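Local structure of insecticidal Delta-Endotoxin Cry8Ea1 (Bacillus Thuringiensis, 3EB7) at residues Glu3-Lys8 and Lys45-Ile50; Val39-Gly44 and Ala140-Leu145; Ile50-Val55 and Ala69-Glu74. The protein is an insecticidal crystal toxin toxic to larvae of Holotrichia parallela, which probably acts by inserting its helical domain into gut-cell membranes and forming pores. All blocks are in the same frame, centred on the assembly; numbering follows the deposited sequence.

Contact 1 of 3, residues Glu3-Lys8 and Lys45-Ile50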
loop_
_atom_site.group_PDB
_atom_site.type_symbol
_atom_site.label_atom_id
_atom_site.label_comp_id
_atom_site.label_asym_id
_atom_site.label_seq_id
_atom_site.Cartn_x
_atom_site.Cartn_y
_atom_site.Cartn_z
ATOM N N GLU A 3 -1.962 14.290 -11.448
ATOM C CA GLU A 3 -2.266 13.355 -10.352
ATOM C C GLU A 3 -2.456 11.927 -10.854
ATOM O O GLU A 3 -1.748 11.039 -10.387
ATOM C CB GLU A 3 -3.486 13.822 -9.561
ATOM C CG GLU A 3 -3.212 15.021 -8.635
ATOM C CD GLU A 3 -4.496 15.527 -7.944
ATOM O OE1 GLU A 3 -5.451 14.727 -7.734
ATOM O OE2 GLU A 3 -4.563 16.732 -7.615
ATOM N N ARG A 4 -3.367 11.735 -11.815
ATOM C CA ARG A 4 -3.631 10.428 -12.468
ATOM C C ARG A 4 -2.387 9.804 -13.028
ATOM O O ARG A 4 -2.139 8.624 -12.827
ATOM C CB ARG A 4 -4.639 10.537 -13.647
ATOM C CG ARG A 4 -5.882 11.346 -13.348
ATOM C CD ARG A 4 -6.379 12.114 -14.571
ATOM N NE ARG A 4 -7.032 11.236 -15.513
ATOM C CZ ARG A 4 -8.351 11.198 -15.728
ATOM N NH1 ARG A 4 -9.169 12.014 -15.069
ATOM N NH2 ARG A 4 -8.853 10.335 -16.615
ATOM N N ASP A 5 -1.633 10.609 -13.765
ATOM C CA ASP A 5 -0.324 10.228 -14.339
ATOM C C ASP A 5 0.697 9.786 -13.281
ATOM O O ASP A 5 1.321 8.734 -13.414
ATOM C CB ASP A 5 0.233 11.434 -15.096
ATOM C CG ASP A 5 1.166 11.045 -16.237
ATOM O OD1 ASP A 5 1.599 9.857 -16.309
ATOM O OD2 ASP A 5 1.470 11.959 -17.071
ATOM N N ALA A 6 0.862 10.602 -12.237
ATOM C CA ALA A 6 1.814 10.328 -11.132
ATOM C C ALA A 6 1.480 9.038 -10.393
ATOM O O ALA A 6 2.355 8.251 -10.082
ATOM C CB ALA A 6 1.875 11.487 -10.182
ATOM N N VAL A 7 0.198 8.825 -10.160
ATOM C CA VAL A 7 -0.303 7.675 -9.428
ATOM C C VAL A 7 -0.168 6.440 -10.304
ATOM O O VAL A 7 0.155 5.357 -9.842
ATOM C CB VAL A 7 -1.757 7.935 -8.982
ATOM C CG1 VAL A 7 -2.460 6.650 -8.569
ATOM C CG2 VAL A 7 -1.729 8.908 -7.809
ATOM N N LYS A 8 -0.383 6.641 -11.600
ATOM C CA LYS A 8 -0.184 5.600 -12.573
ATOM C C LYS A 8 1.277 5.159 -12.526
ATOM O O LYS A 8 1.567 3.986 -12.461
ATOM C CB LYS A 8 -0.610 6.129 -13.951
ATOM C CG LYS A 8 -0.926 5.081 -14.966
ATOM C CD LYS A 8 -1.137 5.728 -16.327
ATOM C CE LYS A 8 -0.698 4.802 -17.476
ATOM N NZ LYS A 8 0.693 5.085 -17.939
ATOM N N LYS A 45 10.250 15.157 -22.106
ATOM C CA LYS A 45 9.313 15.630 -21.049
ATOM C C LYS A 45 9.800 15.100 -19.693
ATOM O O LYS A 45 10.237 13.954 -19.603
ATOM C CB LYS A 45 7.868 15.139 -21.328
ATOM C CG LYS A 45 7.031 14.594 -20.099
ATOM C CD LYS A 45 5.946 15.589 -19.481
ATOM C CE LYS A 45 6.606 16.735 -18.622
ATOM N NZ LYS A 45 5.763 17.487 -17.626
ATOM N N SER A 46 9.731 15.928 -18.654
ATOM C CA SER A 46 10.176 15.493 -17.345
ATOM C C SER A 46 9.093 14.728 -16.640
ATOM O O SER A 46 8.044 15.296 -16.297
ATOM C CB SER A 46 10.590 16.649 -16.452
ATOM O OG SER A 46 10.711 16.129 -15.130
ATOM N N GLN A 47 9.346 13.442 -16.398
ATOM C CA GLN A 47 8.399 12.644 -15.603
ATOM C C GLN A 47 8.429 13.092 -14.124
ATOM O O GLN A 47 7.442 13.001 -13.429
ATOM C CB GLN A 47 8.630 11.136 -15.820
ATOM C CG GLN A 47 7.529 10.206 -15.309
ATOM C CD GLN A 47 6.183 10.387 -16.013
ATOM O OE1 GLN A 47 5.139 10.170 -15.409
ATOM N NE2 GLN A 47 6.203 10.842 -17.267
ATOM N N TRP A 48 9.548 13.650 -13.670
ATOM C CA TRP A 48 9.650 14.183 -12.307
ATOM C C TRP A 48 8.826 15.469 -12.044
ATOM O O TRP A 48 8.385 15.718 -10.909
ATOM C CB TRP A 48 11.120 14.399 -11.928
ATOM C CG TRP A 48 11.952 13.133 -12.079
ATOM C CD1 TRP A 48 12.610 12.716 -13.184
ATOM C CD2 TRP A 48 12.158 12.129 -11.084
ATOM N NE1 TRP A 48 13.248 11.514 -12.944
ATOM C CE2 TRP A 48 12.988 11.134 -11.657
ATOM C CE3 TRP A 48 11.751 11.990 -9.751
ATOM C CZ2 TRP A 48 13.406 10.004 -10.944
ATOM C CZ3 TRP A 48 12.161 10.887 -9.049
ATOM C CH2 TRP A 48 12.972 9.893 -9.643
ATOM N N GLU A 49 8.643 16.283 -13.088
ATOM C CA GLU A 49 7.790 17.477 -13.005
ATOM C C GLU A 49 6.356 17.050 -12.720
ATOM O O GLU A 49 5.688 17.687 -11.958
ATOM C CB GLU A 49 7.883 18.323 -14.295
ATOM C CG GLU A 49 6.714 19.284 -14.535
ATOM C CD GLU A 49 6.678 20.490 -13.566
ATOM O OE1 GLU A 49 7.539 20.600 -12.672
ATOM O OE2 GLU A 49 5.760 21.352 -13.707
ATOM N N ILE A 50 5.902 15.947 -13.316
ATOM C CA ILE A 50 4.603 15.350 -12.970
ATOM C C ILE A 50 4.404 14.995 -11.468
ATOM O O ILE A 50 3.313 15.213 -10.924
ATOM C CB ILE A 50 4.316 14.156 -13.925
ATOM C CG1 ILE A 50 4.224 14.689 -15.366
ATOM C CG2 ILE A 50 3.026 13.369 -13.524
ATOM C CD1 ILE A 50 4.270 13.611 -16.437
#

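Contact 2 of 3, residues Val39-Gly44 and Ala140-Leu145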
loop_
_atom_site.group_PDB
_atom_site.type_symbol
_atom_site.label_atom_id
_atom_site.label_comp_id
_atom_site.label_asym_id
_atom_site.label_seq_id
_atom_site.Cartn_x
_atom_site.Cartn_y
_atom_site.Cartn_z
ATOM N N VAL A 39 10.293 4.216 -17.444
ATOM C CA VAL A 39 9.166 4.835 -16.769
ATOM C C VAL A 39 9.587 6.236 -16.292
ATOM O O VAL A 39 8.878 7.226 -16.541
ATOM C CB VAL A 39 8.639 3.935 -15.617
ATOM C CG1 VAL A 39 7.457 4.595 -14.845
ATOM C CG2 VAL A 39 8.210 2.591 -16.162
ATOM N N LEU A 40 10.761 6.332 -15.668
ATOM C CA LEU A 40 11.202 7.579 -15.053
ATOM C C LEU A 40 11.833 8.582 -16.019
ATOM O O LEU A 40 11.809 9.782 -15.790
ATOM C CB LEU A 40 12.100 7.284 -13.837
ATOM C CG LEU A 40 11.372 6.658 -12.622
ATOM C CD1 LEU A 40 12.345 6.177 -11.559
ATOM C CD2 LEU A 40 10.362 7.631 -12.021
ATOM N N TRP A 41 12.380 8.085 -17.116
ATOM C CA TRP A 41 12.956 8.963 -18.131
ATOM C C TRP A 41 12.440 8.551 -19.510
ATOM O O TRP A 41 13.179 7.946 -20.291
ATOM C CB TRP A 41 14.486 8.970 -18.054
ATOM C CG TRP A 41 14.988 9.613 -16.795
ATOM C CD1 TRP A 41 15.095 10.966 -16.533
ATOM C CD2 TRP A 41 15.407 8.946 -15.598
ATOM N NE1 TRP A 41 15.564 11.163 -15.258
ATOM C CE2 TRP A 41 15.766 9.947 -14.665
ATOM C CE3 TRP A 41 15.539 7.596 -15.232
ATOM C CZ2 TRP A 41 16.264 9.635 -13.379
ATOM C CZ3 TRP A 41 16.016 7.288 -13.961
ATOM C CH2 TRP A 41 16.384 8.307 -13.048
ATOM N N PRO A 42 11.156 8.861 -19.798
ATOM C CA PRO A 42 10.602 8.515 -21.109
ATOM C C PRO A 42 11.118 9.414 -22.251
ATOM O O PRO A 42 10.987 9.044 -23.429
ATOM C CB PRO A 42 9.090 8.659 -20.921
ATOM C CG PRO A 42 8.869 9.114 -19.458
ATOM C CD PRO A 42 10.175 9.571 -18.939
ATOM N N GLY A 43 11.749 10.542 -21.917
ATOM C CA GLY A 43 12.305 11.446 -22.934
ATOM C C GLY A 43 11.326 12.496 -23.452
ATOM O O GLY A 43 10.119 12.266 -23.485
ATOM N N GLY A 44 11.857 13.662 -23.836
ATOM C CA GLY A 44 11.062 14.776 -24.371
ATOM C C GLY A 44 10.209 15.556 -23.378
ATOM O O GLY A 44 9.507 16.514 -23.771
ATOM N N ALA A 140 14.847 8.528 -3.580
ATOM C CA ALA A 140 15.331 7.720 -2.453
ATOM C C ALA A 140 15.322 6.262 -2.870
ATOM O O ALA A 140 16.341 5.567 -2.734
ATOM C CB ALA A 140 14.440 7.926 -1.199
ATOM N N ASN A 141 14.174 5.813 -3.403
ATOM C CA ASN A 141 14.014 4.434 -3.887
ATOM C C ASN A 141 15.167 4.029 -4.821
ATOM O O ASN A 141 15.836 3.017 -4.612
ATOM C CB ASN A 141 12.640 4.262 -4.557
ATOM C CG ASN A 141 12.431 2.866 -5.149
ATOM O OD1 ASN A 141 12.201 2.710 -6.359
ATOM N ND2 ASN A 141 12.478 1.857 -4.312
ATOM N N LEU A 142 15.393 4.831 -5.859
ATOM C CA LEU A 142 16.471 4.584 -6.801
ATOM C C LEU A 142 17.840 4.448 -6.134
ATOM O O LEU A 142 18.618 3.529 -6.477
ATOM C CB LEU A 142 16.503 5.672 -7.873
ATOM C CG LEU A 142 15.399 5.607 -8.927
ATOM C CD1 LEU A 142 15.511 6.827 -9.871
ATOM C CD2 LEU A 142 15.388 4.264 -9.717
ATOM N N HIS A 143 18.112 5.356 -5.182
ATOM C CA HIS A 143 19.392 5.393 -4.473
ATOM C C HIS A 143 19.647 4.131 -3.661
ATOM O O HIS A 143 20.743 3.584 -3.716
ATOM C CB HIS A 143 19.518 6.651 -3.589
ATOM C CG HIS A 143 20.911 6.879 -3.083
ATOM N ND1 HIS A 143 21.192 7.632 -1.965
ATOM C CD2 HIS A 143 22.106 6.409 -3.534
ATOM C CE1 HIS A 143 22.496 7.643 -1.768
ATOM N NE2 HIS A 143 23.074 6.904 -2.705
ATOM N N LEU A 144 18.640 3.635 -2.947
ATOM C CA LEU A 144 18.752 2.382 -2.209
ATOM C C LEU A 144 18.856 1.130 -3.087
ATOM O O LEU A 144 19.470 0.114 -2.674
ATOM C CB LEU A 144 17.544 2.226 -1.274
ATOM C CG LEU A 144 17.301 3.323 -0.232
ATOM C CD1 LEU A 144 16.012 3.063 0.554
ATOM C CD2 LEU A 144 18.520 3.448 0.709
ATOM N N LEU A 145 18.247 1.147 -4.276
ATOM C CA LEU A 145 18.424 0.026 -5.188
ATOM C C LEU A 145 19.848 -0.014 -5.755
ATOM O O LEU A 145 20.375 -1.104 -6.080
ATOM C CB LEU A 145 17.461 0.148 -6.343
ATOM C CG LEU A 145 15.996 -0.200 -6.136
ATOM C CD1 LEU A 145 15.201 0.492 -7.238
ATOM C CD2 LEU A 145 15.835 -1.752 -6.185
#

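Contact 3 of 3, residues Ile50-Val55 and Ala69-Glu74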
loop_
_atom_site.group_PDB
_atom_site.type_symbol
_atom_site.label_atom_id
_atom_site.label_comp_id
_atom_site.label_asym_id
_atom_site.label_seq_id
_atom_site.Cartn_x
_atom_site.Cartn_y
_atom_site.Cartn_z
ATOM N N ILE A 50 5.902 15.947 -13.316
ATOM C CA ILE A 50 4.603 15.350 -12.970
ATOM C C ILE A 50 4.404 14.995 -11.468
ATOM O O ILE A 50 3.313 15.213 -10.924
ATOM C CB ILE A 50 4.316 14.156 -13.925
ATOM C CG1 ILE A 50 4.224 14.689 -15.366
ATOM C CG2 ILE A 50 3.026 13.369 -13.524
ATOM C CD1 ILE A 50 4.270 13.611 -16.437
ATOM N N PHE A 51 5.431 14.458 -10.817
ATOM C CA PHE A 51 5.438 14.215 -9.365
ATOM C C PHE A 51 5.283 15.504 -8.544
ATOM O O PHE A 51 4.606 15.524 -7.498
ATOM C CB PHE A 51 6.716 13.447 -8.925
ATOM C CG PHE A 51 6.729 11.987 -9.332
ATOM C CD1 PHE A 51 7.732 11.484 -10.145
ATOM C CD2 PHE A 51 5.737 11.106 -8.873
ATOM C CE1 PHE A 51 7.747 10.121 -10.531
ATOM C CE2 PHE A 51 5.744 9.738 -9.232
ATOM C CZ PHE A 51 6.740 9.258 -10.070
ATOM N N MET A 52 5.899 16.581 -9.023
ATOM C CA MET A 52 5.799 17.866 -8.348
ATOM C C MET A 52 4.402 18.451 -8.515
ATOM O O MET A 52 3.771 18.894 -7.540
ATOM C CB MET A 52 6.837 18.841 -8.890
ATOM C CG MET A 52 8.250 18.436 -8.638
ATOM S SD MET A 52 9.382 19.765 -9.198
ATOM C CE MET A 52 10.968 18.924 -9.011
ATOM N N GLU A 53 3.915 18.444 -9.748
ATOM C CA GLU A 53 2.566 18.918 -10.043
ATOM C C GLU A 53 1.493 18.185 -9.233
ATOM O O GLU A 53 0.526 18.797 -8.744
ATOM C CB GLU A 53 2.279 18.830 -11.547
ATOM C CG GLU A 53 3.197 19.724 -12.391
ATOM C CD GLU A 53 2.880 19.677 -13.904
ATOM O OE1 GLU A 53 1.938 18.978 -14.334
ATOM O OE2 GLU A 53 3.584 20.344 -14.690
ATOM N N GLN A 54 1.658 16.880 -9.097
ATOM C CA GLN A 54 0.764 16.079 -8.254
ATOM C C GLN A 54 0.606 16.650 -6.835
ATOM O O GLN A 54 -0.477 16.987 -6.410
ATOM C CB GLN A 54 1.275 14.625 -8.173
ATOM C CG GLN A 54 0.453 13.780 -7.254
ATOM C CD GLN A 54 1.143 12.480 -6.858
ATOM O OE1 GLN A 54 0.467 11.493 -6.554
ATOM N NE2 GLN A 54 2.474 12.469 -6.868
ATOM N N VAL A 55 1.704 16.751 -6.098
ATOM C CA VAL A 55 1.605 17.095 -4.685
ATOM C C VAL A 55 1.250 18.583 -4.550
ATOM O O VAL A 55 0.524 18.945 -3.659
ATOM C CB VAL A 55 2.859 16.621 -3.908
ATOM C CG1 VAL A 55 2.683 16.771 -2.378
ATOM C CG2 VAL A 55 3.122 15.126 -4.239
ATOM N N ALA A 69 13.373 24.473 -10.756
ATOM C CA ALA A 69 14.357 24.486 -11.863
ATOM C C ALA A 69 15.569 23.611 -11.570
ATOM O O ALA A 69 15.987 22.826 -12.433
ATOM C CB ALA A 69 14.818 25.899 -12.183
ATOM N N LYS A 70 16.117 23.749 -10.359
ATOM C CA LYS A 70 17.294 22.984 -9.946
ATOM C C LYS A 70 17.050 21.477 -9.831
ATOM O O LYS A 70 17.798 20.690 -10.402
ATOM C CB LYS A 70 17.827 23.534 -8.639
ATOM C CG LYS A 70 19.221 23.125 -8.313
ATOM C CD LYS A 70 19.689 23.946 -7.084
ATOM C CE LYS A 70 20.844 23.242 -6.354
ATOM N NZ LYS A 70 21.443 24.069 -5.251
ATOM N N ALA A 71 16.019 21.071 -9.100
ATOM C CA ALA A 71 15.649 19.651 -8.985
ATOM C C ALA A 71 15.431 19.026 -10.387
ATOM O O ALA A 71 15.945 17.975 -10.682
ATOM C CB ALA A 71 14.405 19.503 -8.122
ATOM N N LEU A 72 14.717 19.717 -11.263
ATOM C CA LEU A 72 14.479 19.239 -12.631
ATOM C C LEU A 72 15.754 19.039 -13.427
ATOM O O LEU A 72 15.874 18.040 -14.149
ATOM C CB LEU A 72 13.524 20.197 -13.369
ATOM C CG LEU A 72 12.022 19.926 -13.492
ATOM C CD1 LEU A 72 11.421 18.826 -12.553
ATOM C CD2 LEU A 72 11.204 21.224 -13.462
ATOM N N ALA A 73 16.705 19.963 -13.295
ATOM C CA ALA A 73 18.004 19.833 -13.973
ATOM C C ALA A 73 18.839 18.680 -13.435
ATOM O O ALA A 73 19.403 17.888 -14.193
ATOM C CB ALA A 73 18.796 21.152 -13.910
ATOM N N GLU A 74 18.889 18.580 -12.112
ATOM C CA GLU A 74 19.564 17.476 -11.430
ATOM C C GLU A 74 18.960 16.119 -11.741
ATOM O O GLU A 74 19.695 15.154 -11.922
ATOM C CB GLU A 74 19.541 17.713 -9.922
ATOM C CG GLU A 74 20.301 18.975 -9.525
ATOM C CD GLU A 74 20.278 19.243 -8.024
ATOM O OE1 GLU A 74 21.225 19.862 -7.535
ATOM O OE2 GLU A 74 19.325 18.857 -7.321
#

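Contact 1 of 3, residues Glu3-Lys8 and Lys45-Ile50
I50 meets D5 and A6 where helix 47-59, which begins just after K45 and S46, passes close to helix 2-20; the CA atoms of A6 and I50 lie 6.0 Å apart, a close spacing consistent with the small A6 side chain. The apolar part of the contact is borne by the two methyl ends of I50. With CG2 placed opposite the backbone N and CG1 beside that N (chi1 -62°), the side chain sets CG2 over D5 and A6, while CG1 carries CD1 to the D5 carboxylate. CG2 of I50 sits 4.0 Å from CB of A6 and 3.7 Å from CB of D5, so it rests against the root of the aspartate as well as the alanine. The other branch runs out, fully extended, to the carboxylate: CD1 of I50 lies 3.3 Å from OD2 of D5. The D5 and I50 side chains meet at about a right angle, and a methyl group thus lies against a carboxylate oxygen.

The polar part is indirect. OD1 of D5 faces OE1 of Q47 at 3.7 Å, oxygen against oxygen, with carboxylate and amide planes 67° apart. T9, one turn beyond D5, is hydrogen-bonded through OG1 to both OE1 of Q47 and the backbone O of D5; its bond to Q47 OE1 links the two helices, while its bond to D5 O lies within helix 2-20. Within 45-50, S46 caps the helix start: its OG accepts from E49 N at 2.9 Å.

Around this contact, helix 198-220 packs on helix 2-20 through V7, which touches L213 and S214, while E49 and S46 lean on L72 of helix 65-93. W48 touches V135, Q138 and L142 of helix 133-153.

Contact 2 of 3, residues Val39-Gly44 and Ala140-Leu145
L40 and L142 both carry CG opposite the carbonyl carbon, with chi1 of -69° and -74°, and from there each continues extended, which sends the two isobutyl groups straight at one another. W41 has the same kind of first torsion (chi1 -67°), and its indole swings round so that the six-membered ring, not the pyrrole side, comes to L142 of helix 133-153. L40 and W41 converge on one methyl, CD1 of L142.

L40 and L142 touch tip to tip, CD1 to CD1 at 3.6 Å, and CD2 of L142 lies 4.0 Å from the same L40 CD1. W41 and L142 come from opposite directions, CH2 of W41 lying 3.6 Å from CD1 of L142, with CZ3 a little farther at 4.1 Å. The backbones stay well apart, the CA atoms of L40 and L142 being 10.2 Å distant, so the contact is made wholly by side-chain ends and no hydrogen bond crosses it. L40 also packs against its own neighbour: CB of L40 stands 3.7 Å above the W41 ring plane, toward its rim, so that successive residues present a joint apolar surface. W41 is the first residue to leave helical geometry, and its NE1 is tied to the backbone O of L75, which helps fix the rotation of the indole.

W48 and Y82 bring further rings against the W41 indole, and L13 of helix 2-20 packs on L40. Helix 133-153 is itself enclosed on another side by helix 161-191, which contributes Y178. Such burial agrees with the central helix of the N-terminal domain of three-domain Cry toxins, a bundle in which outer helices wrap a core helix; here the break after helix 26-40 supplies part of that wrapping.

Contact 3 of 3, residues Ile50-Val55 and Ala69-Glu74
Two helices consecutive in the chain, 47-59 and 65-93, meet here, joined by a short connection, and M52 is the residue that bridges the gap. Its CG stands beside the backbone N, opposite the carbonyl carbon (chi1 -64°), and the chain beyond is extended, which carries the terminal methyl well out from its own helix. That methyl is received by two neighbouring residues of the other helix: CE of M52 lies 3.6 Å from CB of A71 and also 3.6 Å from CD1 of L72. The thioether sulfur follows close behind, SD of M52 being 4.0 Å from CD1 of L72.

These helices belong to the outer layer of the helical bundle that forms the N-terminal domain of three-domain Cry toxins, and with the CA atoms of M52 and L72 still 9.8 Å apart, the long methionine does most of the spanning. A71 points its short side chain at the incoming methyl, whereas L72 sets off at an angle and bends its end back, crossing M52 aslant. M52 is further covered by I63 of the connection and by L132.

All three contacts lie in the N-terminal helical domain. Contacts 1 and 3 both use helix 47-59 and share I50, which touches only in contact 1; in contact 1 the helix turns I50 towards D5 and A6 of helix 2-20, and in contact 3 another face meets helix 65-93. Contact 2 joins the end of helix 26-40 to helix 133-153 and adjoins contact 1 through W41 and W48. Contacts 2 and 3 are buried and purely apolar, leucine and indole in one, a methionine methyl in the other. Contact 1, only partly buried, is the one that mixes methyl packing with a carboxylate and an amide.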